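Periplasmic binding protein (Veillonella parvula, PDB 4OVK) probably captures a solute, perhaps an iron-chelating compound, outside the cytoplasmic membrane and delivers it to an ABC transporter for import. Local coordinates at residues A35-P40 with S84-N89; K168-S173 with P298-D303; T203-E208 with Q294-D299. All coordinates share one frame; numbering follows the deposited sequence.

Interaction 1: residues A35-P40 with S84-N89; sequences AIVPIP and SFVDNN
Val37 and Val86 mark the closest approach of the two backbones, with 6.7 Å between their CA atoms. Ala35 and Ile36 end a β-strand and Val37 starts the loop that leaves it, whereas residues 84-89 have no regular secondary structure; the contact is made by side chains meeting the end of a strand. Within 84-89 Phe85 contributes the larger share, ahead of Val86. The CG of Phe85 sits between its own backbone N and carbonyl carbon (chi1 83°), and the ring reaches the strand end with CZ leading. Phe85 CZ lies 3.7 Å from Ile36 O, which meets the ring at its edge, near the ring plane. Two aliphatic groups approach the ring obliquely: Ala35 CB is 4.0 Å from Phe85 CZ, and Val37 CG2 is 3.8 Å from Phe85 CE2. The other branch of Val37, CG1, turns to the second valine and stops 4.1 Å from Val86 CG2. Val37 divides its two methyls between neighbouring residues of the loop. Val86 CG1 lies 3.8 Å above one face of the Phe85 ring, offset toward its rim, and covers part of that face. Val97 of helix 94-100 also touches Phe85, while Val105 and Ile107 of strand 104-108 pack on Val37. Such burial of a loop against the C-terminal end of a parallel strand is consistent with a Rossmann-like α/β lobe, here with strand order 2-1-3-4.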
ATOM      1  N   ALA A  35      18.137  -7.091   3.421  1.00 11.01           N
ATOM      2  CA  ALA A  35      17.828  -6.787   2.019  1.00 11.24           C
ATOM      3  C   ALA A  35      16.409  -7.265   1.701  1.00 11.59           C
ATOM      4  O   ALA A  35      15.965  -8.302   2.204  1.00 11.74           O
ATOM      5  CB  ALA A  35      18.825  -7.428   1.078  1.00 11.86           C
ATOM      6  N   ILE A  36      15.709  -6.509   0.851  1.00 11.11           N
ATOM      7  CA  ILE A  36      14.286  -6.709   0.652  1.00 10.97           C
ATOM      8  C   ILE A  36      13.946  -6.750  -0.826  1.00 10.42           C
ATOM      9  O   ILE A  36      14.084  -5.758  -1.527  1.00 10.99           O
ATOM     10  CB  ILE A  36      13.479  -5.599   1.363  1.00 11.47           C
ATOM     11  CG1 ILE A  36      13.888  -5.501   2.827  1.00 13.64           C
ATOM     12  CG2 ILE A  36      11.978  -5.850   1.231  1.00 11.12           C
ATOM     13  CD1 ILE A  36      13.793  -4.135   3.427  1.00 14.96           C
ATOM     14  N   VAL A  37      13.506  -7.920  -1.296  1.00 11.37           N
ATOM     15  CA  VAL A  37      13.106  -8.101  -2.685  1.00 12.57           C
ATOM     16  C   VAL A  37      11.706  -7.529  -2.996  1.00 12.05           C
ATOM     17  O   VAL A  37      11.556  -6.785  -3.970  1.00 12.18           O
ATOM     18  CB  VAL A  37      13.218  -9.590  -3.095  1.00 14.36           C
ATOM     19  CG1 VAL A  37      12.501  -9.871  -4.421  1.00 15.40           C
ATOM     20  CG2 VAL A  37      14.686  -9.981  -3.156  1.00 15.64           C
ATOM     21  N   PRO A  38      10.680  -7.861  -2.185  1.00 12.70           N
ATOM     22  CA  PRO A  38       9.319  -7.379  -2.513  1.00 13.42           C
ATOM     23  C   PRO A  38       9.215  -5.859  -2.429  1.00 13.02           C
ATOM     24  O   PRO A  38       9.759  -5.257  -1.514  1.00 13.96           O
ATOM     25  CB  PRO A  38       8.448  -8.040  -1.443  1.00 13.84           C
ATOM     26  CG  PRO A  38       9.215  -9.252  -1.028  1.00 15.29           C
ATOM     27  CD  PRO A  38      10.649  -8.843  -1.091  1.00 13.19           C
ATOM     28  N   ILE A  39       8.513  -5.251  -3.374  1.00 12.95           N
ATOM     29  CA  ILE A  39       8.542  -3.791  -3.509  1.00 13.03           C
ATOM     30  C   ILE A  39       7.938  -3.058  -2.298  1.00 12.68           C
ATOM     31  O   ILE A  39       8.574  -2.160  -1.752  1.00 13.03           O
ATOM     32  CB  ILE A  39       7.905  -3.325  -4.832  1.00 14.67           C
ATOM     33  CG1 ILE A  39       8.725  -3.842  -6.029  1.00 17.28           C
ATOM     34  CG2 ILE A  39       7.820  -1.802  -4.869  1.00 15.47           C
ATOM     35  CD1 ILE A  39       8.003  -3.747  -7.354  1.00 19.11           C
ATOM     36  N   PRO A  40       6.722  -3.433  -1.865  1.00 16.38           N
ATOM     37  CA  PRO A  40       6.129  -2.694  -0.730  1.00 16.66           C
ATOM     38  C   PRO A  40       6.777  -2.957   0.636  1.00 15.86           C
ATOM     39  O   PRO A  40       6.539  -2.217   1.609  1.00 14.83           O
ATOM     40  CB  PRO A  40       4.670  -3.181  -0.702  1.00 20.37           C
ATOM     41  CG  PRO A  40       4.615  -4.395  -1.543  1.00 22.34           C
ATOM     42  CD  PRO A  40       5.796  -4.421  -2.455  1.00 19.16           C
ATOM     43  N   SER A  84      20.431  -2.329  -6.631  1.00 15.22           N
ATOM     44  CA  SER A  84      20.876  -3.010  -7.841  1.00 16.03           C
ATOM     45  C   SER A  84      20.855  -4.530  -7.730  1.00 16.55           C
ATOM     46  O   SER A  84      21.097  -5.235  -8.712  1.00 18.12           O
ATOM     47  CB  SER A  84      22.285  -2.542  -8.193  1.00 18.69           C
ATOM     48  OG  SER A  84      23.216  -2.922  -7.187  1.00 21.02           O
ATOM     49  N   PHE A  85      20.567  -5.050  -6.544  1.00 19.03           N
ATOM     50  CA  PHE A  85      20.777  -6.483  -6.280  1.00 22.09           C
ATOM     51  C   PHE A  85      19.663  -7.382  -6.826  1.00 22.88           C
ATOM     52  O   PHE A  85      19.808  -8.607  -6.837  1.00 25.13           O
ATOM     53  CB  PHE A  85      20.975  -6.711  -4.782  1.00 20.87           C
ATOM     54  CG  PHE A  85      19.705  -6.811  -4.009  1.00 17.62           C
ATOM     55  CD1 PHE A  85      19.038  -5.674  -3.554  1.00 13.70           C
ATOM     56  CD2 PHE A  85      19.169  -8.057  -3.723  1.00 19.17           C
ATOM     57  CE1 PHE A  85      17.872  -5.812  -2.850  1.00 14.41           C
ATOM     58  CE2 PHE A  85      18.006  -8.187  -3.007  1.00 19.29           C
ATOM     59  CZ  PHE A  85      17.347  -7.069  -2.583  1.00 15.77           C
ATOM     60  N   VAL A  86      18.572  -6.765  -7.283  1.00 21.55           N
ATOM     61  CA  VAL A  86      17.405  -7.465  -7.817  1.00 18.82           C
ATOM     62  C   VAL A  86      16.798  -6.648  -8.967  1.00 18.68           C
ATOM     63  O   VAL A  86      16.782  -5.419  -8.903  1.00 20.43           O
ATOM     64  CB  VAL A  86      16.358  -7.741  -6.694  1.00 16.73           C
ATOM     65  CG1 VAL A  86      15.805  -6.459  -6.086  1.00 16.56           C
ATOM     66  CG2 VAL A  86      15.235  -8.632  -7.192  1.00 17.98           C
ATOM     67  N   ASP A  87      16.311  -7.315 -10.016  1.00 22.24           N
ATOM     68  CA  ASP A  87      15.722  -6.614 -11.176  1.00 26.32           C
ATOM     69  C   ASP A  87      14.179  -6.572 -11.111  1.00 26.59           C
ATOM     70  O   ASP A  87      13.592  -6.995 -10.126  1.00 27.42           O
ATOM     71  CB  ASP A  87      16.239  -7.234 -12.499  1.00 29.99           C
ATOM     72  CG  ASP A  87      15.624  -8.589 -12.815  1.00 32.07           C
ATOM     73  OD1 ASP A  87      14.638  -8.982 -12.164  1.00 30.22           O
ATOM     74  OD2 ASP A  87      16.129  -9.263 -13.745  1.00 36.55           O
ATOM     75  N   ASN A  88      13.526  -6.051 -12.151  1.00 34.96           N
ATOM     76  CA  ASN A  88      12.052  -5.905 -12.154  1.00 37.53           C
ATOM     77  C   ASN A  88      11.275  -7.198 -12.234  1.00 38.80           C
ATOM     78  O   ASN A  88      10.094  -7.230 -11.905  1.00 45.94           O
ATOM     79  CB  ASN A  88      11.582  -5.012 -13.309  1.00 42.21           C
ATOM     80  CG  ASN A  88      11.570  -3.553 -12.940  1.00 47.01           C
ATOM     81  OD1 ASN A  88      11.890  -3.199 -11.812  1.00 49.30           O
ATOM     82  ND2 ASN A  88      11.187  -2.692 -13.884  1.00 50.28           N
ATOM     83  N   ASN A  89      11.919  -8.259 -12.700  1.00 36.31           N
ATOM     84  CA  ASN A  89      11.288  -9.563 -12.715  1.00 37.93           C
ATOM     85  C   ASN A  89      11.660 -10.351 -11.462  1.00 28.68           C
ATOM     86  O   ASN A  89      11.443 -11.559 -11.388  1.00 38.39           O
ATOM     87  CB  ASN A  89      11.656 -10.286 -14.009  1.00 45.29           C
ATOM     88  CG  ASN A  89      11.241  -9.493 -15.243  1.00 53.74           C
ATOM     89  OD1 ASN A  89      11.168  -8.251 -15.216  1.00 56.14           O
ATOM     90  ND2 ASN A  89      10.959 -10.202 -16.329  1.00 54.19           N
TER

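Interaction 2: residues K168-S173 with P298-D303; sequences KQKNAS and PDTFND
Lys170, in the last turn of helix 150-170, faces Thr300 of the loop after helix 285-296, with 7.2 Å between their CA atoms. The lysine side chain bends at its second torsion (chi2 -69°) and then runs extended, which carries its amine along the loop to Asp303. There Lys170 NZ forms a salt bridge of 2.8 Å with Asp303 OD2, approached from above the carboxylate plane, 42° out of it. The other carboxylate oxygen, OD1, accepts a hydrogen bond from Tyr166 OH of the same helix, so both oxygens of Asp303 are tied to helix 150-170. Lys170 NZ also has a weak hydrogen bond to Thr300 O at 3.4 Å. A water bridges the same two atoms, accepting from Lys170 NZ at 2.7 Å and donating to Thr300 O. Helix 150-170 is probably the long helix that links the two lobes in this class of binding protein, and its end packs here on the loop between helices 285-296 and 306-318. Phe301 is the centre of an inverse gamma turn, closed by a weak Asn302 N to Thr300 O bond. The aliphatic part of Lys170 runs antiparallel to the Phe301 side chain, with CB 3.8 Å from Phe301 CE1. Ala172, just beyond the positive-phi residue Asn171, brings CB to 3.7 Å from Phe301 CZ; both approaches to the ring are oblique. Thr300 CG2 lies 3.9 Å above the Phe301 ring plane, over its centre, and 4.0 Å from Lys170 CD. On the helix side, the ring of Phe167 meets that of Phe301 with the planes at about 45°.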
ATOM      1  N   LYS A 168     -16.034  -3.835  10.292  1.00 21.60           N
ATOM      2  CA  LYS A 168     -17.016  -4.929  10.313  1.00 24.89           C
ATOM      3  C   LYS A 168     -18.238  -4.519  11.116  1.00 24.33           C
ATOM      4  O   LYS A 168     -19.364  -4.868  10.758  1.00 25.28           O
ATOM      5  CB  LYS A 168     -16.446  -6.230  10.893  1.00 28.46           C
ATOM      6  CG  LYS A 168     -15.294  -6.833  10.100  1.00 34.82           C
ATOM      7  CD  LYS A 168     -15.727  -7.424   8.768  1.00 41.75           C
ATOM      8  CE  LYS A 168     -16.182  -8.863   8.911  1.00 48.42           C
ATOM      9  NZ  LYS A 168     -16.789  -9.387   7.655  1.00 53.39           N
ATOM     10  N   GLN A 169     -18.022  -3.773  12.198  1.00 21.77           N
ATOM     11  CA  GLN A 169     -19.116  -3.443  13.104  1.00 23.57           C
ATOM     12  C   GLN A 169     -19.987  -2.391  12.434  1.00 22.18           C
ATOM     13  O   GLN A 169     -21.187  -2.481  12.476  1.00 24.89           O
ATOM     14  CB  GLN A 169     -18.591  -2.944  14.453  1.00 29.78           C
ATOM     15  CG  GLN A 169     -19.633  -2.890  15.566  1.00 35.73           C
ATOM     16  CD  GLN A 169     -20.499  -1.639  15.524  1.00 41.64           C
ATOM     17  OE1 GLN A 169     -20.053  -0.560  15.111  1.00 45.38           O
ATOM     18  NE2 GLN A 169     -21.746  -1.778  15.957  1.00 48.11           N
ATOM     19  N   LYS A 170     -19.370  -1.408  11.787  1.00 24.10           N
ATOM     20  CA  LYS A 170     -20.144  -0.419  11.039  1.00 22.79           C
ATOM     21  C   LYS A 170     -20.977  -1.085   9.942  1.00 21.12           C
ATOM     22  O   LYS A 170     -22.087  -0.644   9.646  1.00 24.52           O
ATOM     23  CB  LYS A 170     -19.238   0.660  10.451  1.00 23.91           C
ATOM     24  CG  LYS A 170     -18.620   1.580  11.490  1.00 26.86           C
ATOM     25  CD  LYS A 170     -19.647   2.490  12.141  1.00 30.51           C
ATOM     26  CE  LYS A 170     -18.984   3.403  13.162  1.00 32.57           C
ATOM     27  NZ  LYS A 170     -19.953   4.371  13.731  1.00 34.78           N
ATOM     28  N   ASN A 171     -20.438  -2.139   9.341  1.00 20.70           N
ATOM     29  CA  ASN A 171     -21.179  -2.954   8.380  1.00 22.87           C
ATOM     30  C   ASN A 171     -21.849  -2.137   7.267  1.00 22.07           C
ATOM     31  O   ASN A 171     -23.017  -2.361   6.933  1.00 22.83           O
ATOM     32  CB  ASN A 171     -22.219  -3.801   9.125  1.00 25.02           C
ATOM     33  CG  ASN A 171     -22.736  -4.965   8.296  1.00 26.67           C
ATOM     34  OD1 ASN A 171     -22.080  -5.430   7.365  1.00 36.38           O
ATOM     35  ND2 ASN A 171     -23.923  -5.431   8.627  1.00 31.55           N
ATOM     36  N   ALA A 172     -21.080  -1.224   6.673  1.00 25.05           N
ATOM     37  CA  ALA A 172     -21.592  -0.312   5.639  1.00 23.45           C
ATOM     38  C   ALA A 172     -22.006  -1.033   4.357  1.00 20.64           C
ATOM     39  O   ALA A 172     -22.770  -0.498   3.575  1.00 20.47           O
ATOM     40  CB  ALA A 172     -20.554   0.760   5.323  1.00 26.67           C
ATOM     41  N   SER A 173     -21.505  -2.249   4.133  1.00 22.26           N
ATOM     42  CA  SER A 173     -21.872  -2.991   2.927  1.00 24.41           C
ATOM     43  C   SER A 173     -23.339  -3.385   2.935  1.00 24.57           C
ATOM     44  O   SER A 173     -23.897  -3.717   1.891  1.00 26.80           O
ATOM     45  CB  SER A 173     -21.004  -4.239   2.764  1.00 26.01           C
ATOM     46  OG  SER A 173     -21.146  -5.083   3.878  1.00 29.40           O
ATOM     47  N   PRO A 298     -20.104   9.249   4.634  1.00 19.04           N
ATOM     48  CA  PRO A 298     -19.688  10.126   5.725  1.00 20.34           C
ATOM     49  C   PRO A 298     -20.610  10.117   6.951  1.00 22.29           C
ATOM     50  O   PRO A 298     -20.135  10.355   8.061  1.00 23.52           O
ATOM     51  CB  PRO A 298     -19.670  11.520   5.072  1.00 22.23           C
ATOM     52  CG  PRO A 298     -20.578  11.408   3.905  1.00 23.72           C
ATOM     53  CD  PRO A 298     -20.395  10.006   3.404  1.00 22.08           C
ATOM     54  N   ASP A 299     -21.904   9.860   6.760  1.00 23.79           N
ATOM     55  CA  ASP A 299     -22.846   9.824   7.873  1.00 27.69           C
ATOM     56  C   ASP A 299     -22.628   8.608   8.778  1.00 25.60           C
ATOM     57  O   ASP A 299     -22.924   8.668   9.967  1.00 29.80           O
ATOM     58  CB  ASP A 299     -24.303   9.881   7.369  1.00 33.28           C
ATOM     59  CG  ASP A 299     -24.679  11.249   6.786  1.00 41.89           C
ATOM     60  OD1 ASP A 299     -23.882  12.207   6.911  1.00 42.16           O
ATOM     61  OD2 ASP A 299     -25.789  11.376   6.215  1.00 47.95           O
ATOM     62  N   THR A 300     -22.111   7.521   8.207  1.00 20.99           N
ATOM     63  CA  THR A 300     -21.753   6.318   8.953  1.00 21.05           C
ATOM     64  C   THR A 300     -20.385   6.484   9.634  1.00 19.14           C
ATOM     65  O   THR A 300     -20.215   6.188  10.825  1.00 22.26           O
ATOM     66  CB  THR A 300     -21.719   5.104   7.998  1.00 19.06           C
ATOM     67  OG1 THR A 300     -23.037   4.870   7.473  1.00 25.09           O
ATOM     68  CG2 THR A 300     -21.222   3.846   8.704  1.00 20.49           C
ATOM     69  N   PHE A 301     -19.410   6.965   8.873  1.00 18.97           N
ATOM     70  CA  PHE A 301     -18.033   7.055   9.353  1.00 17.07           C
ATOM     71  C   PHE A 301     -17.753   8.461   9.906  1.00 18.07           C
ATOM     72  O   PHE A 301     -16.912   9.199   9.403  1.00 19.50           O
ATOM     73  CB  PHE A 301     -17.092   6.661   8.219  1.00 16.04           C
ATOM     74  CG  PHE A 301     -17.300   5.241   7.747  1.00 16.94           C
ATOM     75  CD1 PHE A 301     -17.003   4.174   8.581  1.00 17.08           C
ATOM     76  CD2 PHE A 301     -17.833   4.972   6.494  1.00 15.47           C
ATOM     77  CE1 PHE A 301     -17.196   2.872   8.164  1.00 17.20           C
ATOM     78  CE2 PHE A 301     -18.037   3.668   6.075  1.00 15.90           C
ATOM     79  CZ  PHE A 301     -17.721   2.618   6.910  1.00 17.13           C
ATOM     80  N   ASN A 302     -18.469   8.812  10.965  1.00 22.37           N
ATOM     81  CA  ASN A 302     -18.471  10.183  11.485  1.00 23.09           C
ATOM     82  C   ASN A 302     -17.902  10.303  12.884  1.00 22.59           C
ATOM     83  O   ASN A 302     -18.159  11.294  13.577  1.00 25.53           O
ATOM     84  CB  ASN A 302     -19.908  10.726  11.498  1.00 27.71           C
ATOM     85  CG  ASN A 302     -20.825   9.920  12.407  1.00 32.48           C
ATOM     86  OD1 ASN A 302     -20.438   8.877  12.947  1.00 33.14           O
ATOM     87  ND2 ASN A 302     -22.038  10.401  12.589  1.00 36.55           N
ATOM     88  N   ASP A 303     -17.134   9.308  13.309  1.00 20.97           N
ATOM     89  CA  ASP A 303     -16.656   9.250  14.689  1.00 20.88           C
ATOM     90  C   ASP A 303     -15.131   9.159  14.782  1.00 19.85           C
ATOM     91  O   ASP A 303     -14.581   8.677  15.782  1.00 20.99           O
ATOM     92  CB  ASP A 303     -17.344   8.102  15.437  1.00 23.85           C
ATOM     93  CG  ASP A 303     -17.277   6.787  14.691  1.00 24.62           C
ATOM     94  OD1 ASP A 303     -16.554   6.688  13.682  1.00 27.74           O
ATOM     95  OD2 ASP A 303     -17.962   5.841  15.115  1.00 28.65           O
TER
HETATM   96  O   HOH W   1     -22.248   5.289  12.538  1.00 43.11           O

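Interaction 3: residues T203-E208 with Q294-D299; sequences TMTGGE and QLIQPD
Gln297 NE2 donates the hydrogen bond that joins the two segments, to Gly206 O at 2.8 Å. The N-H...O angle is 166°, so the bond is nearly straight, and the acceptor lies close to the plane of the glutamine amide. Seen from the acceptor, the donor is tilted 21° from the carbonyl plane. The side chain reaches it by bending at chi2 (-72°), which folds the amide back toward the glycine. The rest is van der Waals packing of aliphatic carbons on backbone and hydroxyl atoms. Ile296 CG2 stands 3.6 Å from both Gly206 O and Gly207 N, fitting against backbone that bears no side chains. Its other branch ends with CD1 3.4 Å from Thr205 OG1, the two side chains crossing at about a right angle; that hydroxyl is hydrogen-bonded to Met201 O. Gln297 CG lies 3.5 Å from Thr205 O, a buried carbonyl oxygen with no hydrogen-bond partner in the model. Helix 197-204 ends in a Schellman motif whose C-prime residue is Gly206, with positive phi: Gly206 N is bonded to Thr203 O and Gly207 N to Ile202 O. The contact lies where this helix end meets the end of helix 285-296, with Gln297 also resting on Leu175 and Pro179. Phe167 of helix 150-170 touches Thr205, and the chain runs on from Gly207 into strand 208-209, an outermost strand of the second parallel sheet.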
ATOM      1  N   THR A 203     -16.506  -2.051  -1.221  1.00 20.25           N
ATOM      2  CA  THR A 203     -17.636  -2.740  -0.598  1.00 21.81           C
ATOM      3  C   THR A 203     -17.621  -2.526   0.917  1.00 21.51           C
ATOM      4  O   THR A 203     -18.651  -2.218   1.502  1.00 20.80           O
ATOM      5  CB  THR A 203     -17.617  -4.250  -0.909  1.00 24.97           C
ATOM      6  OG1 THR A 203     -17.830  -4.452  -2.313  1.00 25.87           O
ATOM      7  CG2 THR A 203     -18.704  -4.989  -0.126  1.00 25.06           C
HETATM    8  N   MSE A 204     -16.450  -2.666   1.547  1.00 20.93           N
HETATM    9  CA  MSE A 204     -16.365  -2.565   2.999  1.00 21.90           C
HETATM   10  C   MSE A 204     -16.710  -1.167   3.470  1.00 20.78           C
HETATM   11  O   MSE A 204     -17.181  -0.996   4.587  1.00 26.74           O
HETATM   12  CB  MSE A 204     -14.981  -2.980   3.485  1.00 25.27           C
HETATM   13  CG  MSE A 204     -14.834  -2.945   5.008  1.00 37.31           C
HETATM   14 SE   MSE A 204     -15.989  -4.276   5.918  1.00 64.51          SE
HETATM   15  CE  MSE A 204     -15.076  -5.939   5.367  1.00 63.33           C
ATOM     16  N   THR A 205     -16.485  -0.159   2.630  1.00 21.12           N
ATOM     17  CA  THR A 205     -16.774   1.230   3.009  1.00 19.44           C
ATOM     18  C   THR A 205     -18.121   1.742   2.477  1.00 22.02           C
ATOM     19  O   THR A 205     -18.397   2.944   2.513  1.00 20.41           O
ATOM     20  CB  THR A 205     -15.611   2.160   2.603  1.00 20.89           C
ATOM     21  OG1 THR A 205     -15.385   2.078   1.191  1.00 19.64           O
ATOM     22  CG2 THR A 205     -14.327   1.754   3.355  1.00 21.12           C
ATOM     23  N   GLY A 206     -18.971   0.824   2.017  1.00 20.50           N
ATOM     24  CA  GLY A 206     -20.365   1.145   1.709  1.00 22.80           C
ATOM     25  C   GLY A 206     -20.644   1.675   0.316  1.00 21.48           C
ATOM     26  O   GLY A 206     -21.645   2.375   0.096  1.00 23.16           O
ATOM     27  N   GLY A 207     -19.782   1.325  -0.638  1.00 19.19           N
ATOM     28  CA  GLY A 207     -20.006   1.694  -2.027  1.00 20.29           C
ATOM     29  C   GLY A 207     -20.412   0.500  -2.860  1.00 22.17           C
ATOM     30  O   GLY A 207     -20.212  -0.663  -2.458  1.00 22.11           O
ATOM     31  N   GLU A 208     -21.005   0.789  -4.015  1.00 22.55           N
ATOM     32  CA  GLU A 208     -21.254  -0.228  -5.025  1.00 24.10           C
ATOM     33  C   GLU A 208     -20.138  -0.102  -6.041  1.00 22.57           C
ATOM     34  O   GLU A 208     -19.798   1.001  -6.455  1.00 23.28           O
ATOM     35  CB  GLU A 208     -22.617  -0.034  -5.699  1.00 26.70           C
ATOM     36  CG  GLU A 208     -22.853  -0.962  -6.889  1.00 32.60           C
ATOM     37  CD  GLU A 208     -24.219  -0.810  -7.538  1.00 41.22           C
ATOM     38  OE1 GLU A 208     -25.065  -0.038  -7.024  1.00 48.68           O
ATOM     39  OE2 GLU A 208     -24.446  -1.472  -8.582  1.00 46.35           O
ATOM     40  N   GLN A 294     -15.088   8.102   4.647  1.00 15.64           N
ATOM     41  CA  GLN A 294     -15.615   9.455   4.727  1.00 16.62           C
ATOM     42  C   GLN A 294     -15.999  10.061   3.371  1.00 17.93           C
ATOM     43  O   GLN A 294     -16.798  10.980   3.336  1.00 20.31           O
ATOM     44  CB  GLN A 294     -14.700  10.366   5.532  1.00 17.90           C
ATOM     45  CG  GLN A 294     -14.817  10.037   7.003  1.00 21.45           C
ATOM     46  CD  GLN A 294     -14.097  10.991   7.920  1.00 22.07           C
ATOM     47  OE1 GLN A 294     -13.116  11.638   7.536  1.00 25.71           O
ATOM     48  NE2 GLN A 294     -14.573  11.063   9.166  1.00 20.90           N
ATOM     49  N   LEU A 295     -15.442   9.549   2.275  1.00 16.29           N
ATOM     50  CA  LEU A 295     -15.901   9.937   0.944  1.00 18.08           C
ATOM     51  C   LEU A 295     -17.235   9.285   0.624  1.00 18.12           C
ATOM     52  O   LEU A 295     -18.122   9.923   0.102  1.00 20.89           O
ATOM     53  CB  LEU A 295     -14.905   9.533  -0.146  1.00 20.90           C
ATOM     54  CG  LEU A 295     -13.578  10.277  -0.227  1.00 25.07           C
ATOM     55  CD1 LEU A 295     -12.762   9.708  -1.385  1.00 29.85           C
ATOM     56  CD2 LEU A 295     -13.811  11.765  -0.372  1.00 28.48           C
ATOM     57  N   ILE A 296     -17.367   8.002   0.944  1.00 17.08           N
ATOM     58  CA  ILE A 296     -18.479   7.203   0.425  1.00 18.12           C
ATOM     59  C   ILE A 296     -19.711   7.241   1.351  1.00 18.90           C
ATOM     60  O   ILE A 296     -20.837   7.458   0.876  1.00 22.81           O
ATOM     61  CB  ILE A 296     -18.009   5.763   0.136  1.00 18.19           C
ATOM     62  CG1 ILE A 296     -16.876   5.799  -0.907  1.00 18.18           C
ATOM     63  CG2 ILE A 296     -19.185   4.908  -0.326  1.00 18.99           C
ATOM     64  CD1 ILE A 296     -16.152   4.486  -1.131  1.00 20.14           C
ATOM     65  N   GLN A 297     -19.498   7.043   2.654  1.00 19.49           N
ATOM     66  CA  GLN A 297     -20.581   7.060   3.646  1.00 18.13           C
ATOM     67  C   GLN A 297     -20.216   7.932   4.842  1.00 17.54           C
ATOM     68  O   GLN A 297     -20.039   7.424   5.948  1.00 19.33           O
ATOM     69  CB  GLN A 297     -20.885   5.644   4.145  1.00 19.01           C
ATOM     70  CG  GLN A 297     -21.361   4.685   3.074  1.00 18.60           C
ATOM     71  CD  GLN A 297     -22.773   4.957   2.581  1.00 20.40           C
ATOM     72  OE1 GLN A 297     -23.502   5.819   3.099  1.00 21.61           O
ATOM     73  NE2 GLN A 297     -23.179   4.193   1.586  1.00 22.49           N
ATOM     74  N   PRO A 298     -20.104   9.249   4.634  1.00 19.04           N
ATOM     75  CA  PRO A 298     -19.688  10.126   5.725  1.00 20.34           C
ATOM     76  C   PRO A 298     -20.610  10.117   6.951  1.00 22.29           C
ATOM     77  O   PRO A 298     -20.135  10.355   8.061  1.00 23.52           O
ATOM     78  CB  PRO A 298     -19.670  11.520   5.072  1.00 22.23           C
ATOM     79  CG  PRO A 298     -20.578  11.408   3.905  1.00 23.72           C
ATOM     80  CD  PRO A 298     -20.395  10.006   3.404  1.00 22.08           C
ATOM     81  N   ASP A 299     -21.904   9.860   6.760  1.00 23.79           N
ATOM     82  CA  ASP A 299     -22.846   9.824   7.873  1.00 27.69           C
ATOM     83  C   ASP A 299     -22.628   8.608   8.778  1.00 25.60           C
ATOM     84  O   ASP A 299     -22.924   8.668   9.967  1.00 29.80           O
ATOM     85  CB  ASP A 299     -24.303   9.881   7.369  1.00 33.28           C
ATOM     86  CG  ASP A 299     -24.679  11.249   6.786  1.00 41.89           C
ATOM     87  OD1 ASP A 299     -23.882  12.207   6.911  1.00 42.16           O
ATOM     88  OD2 ASP A 299     -25.789  11.376   6.215  1.00 47.95           O
TER

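Interactions 2 and 3 are neighbours, with centres 7 Å apart; their second segments overlap at Pro298 and Asp299, which touch the partner in neither contact. They meet through packing of Ala172 CB on Gly206 CA at 3.6 Å, and a probable hydrogen bond of 3.0 Å from Gln294 NE2 to Phe301 O. Interaction 1 lies across the chain's centre, 38 Å and 35 Å from the centres of interactions 2 and 3. It belongs to the lobe of strand 34-36, the others in or beside that of strand 208-209; solute is expected in the cleft between lobes. Triethylene glycol about 4 Å from the Asp303 side chain, probably from the crystallisation liquor, is no evidence of that site.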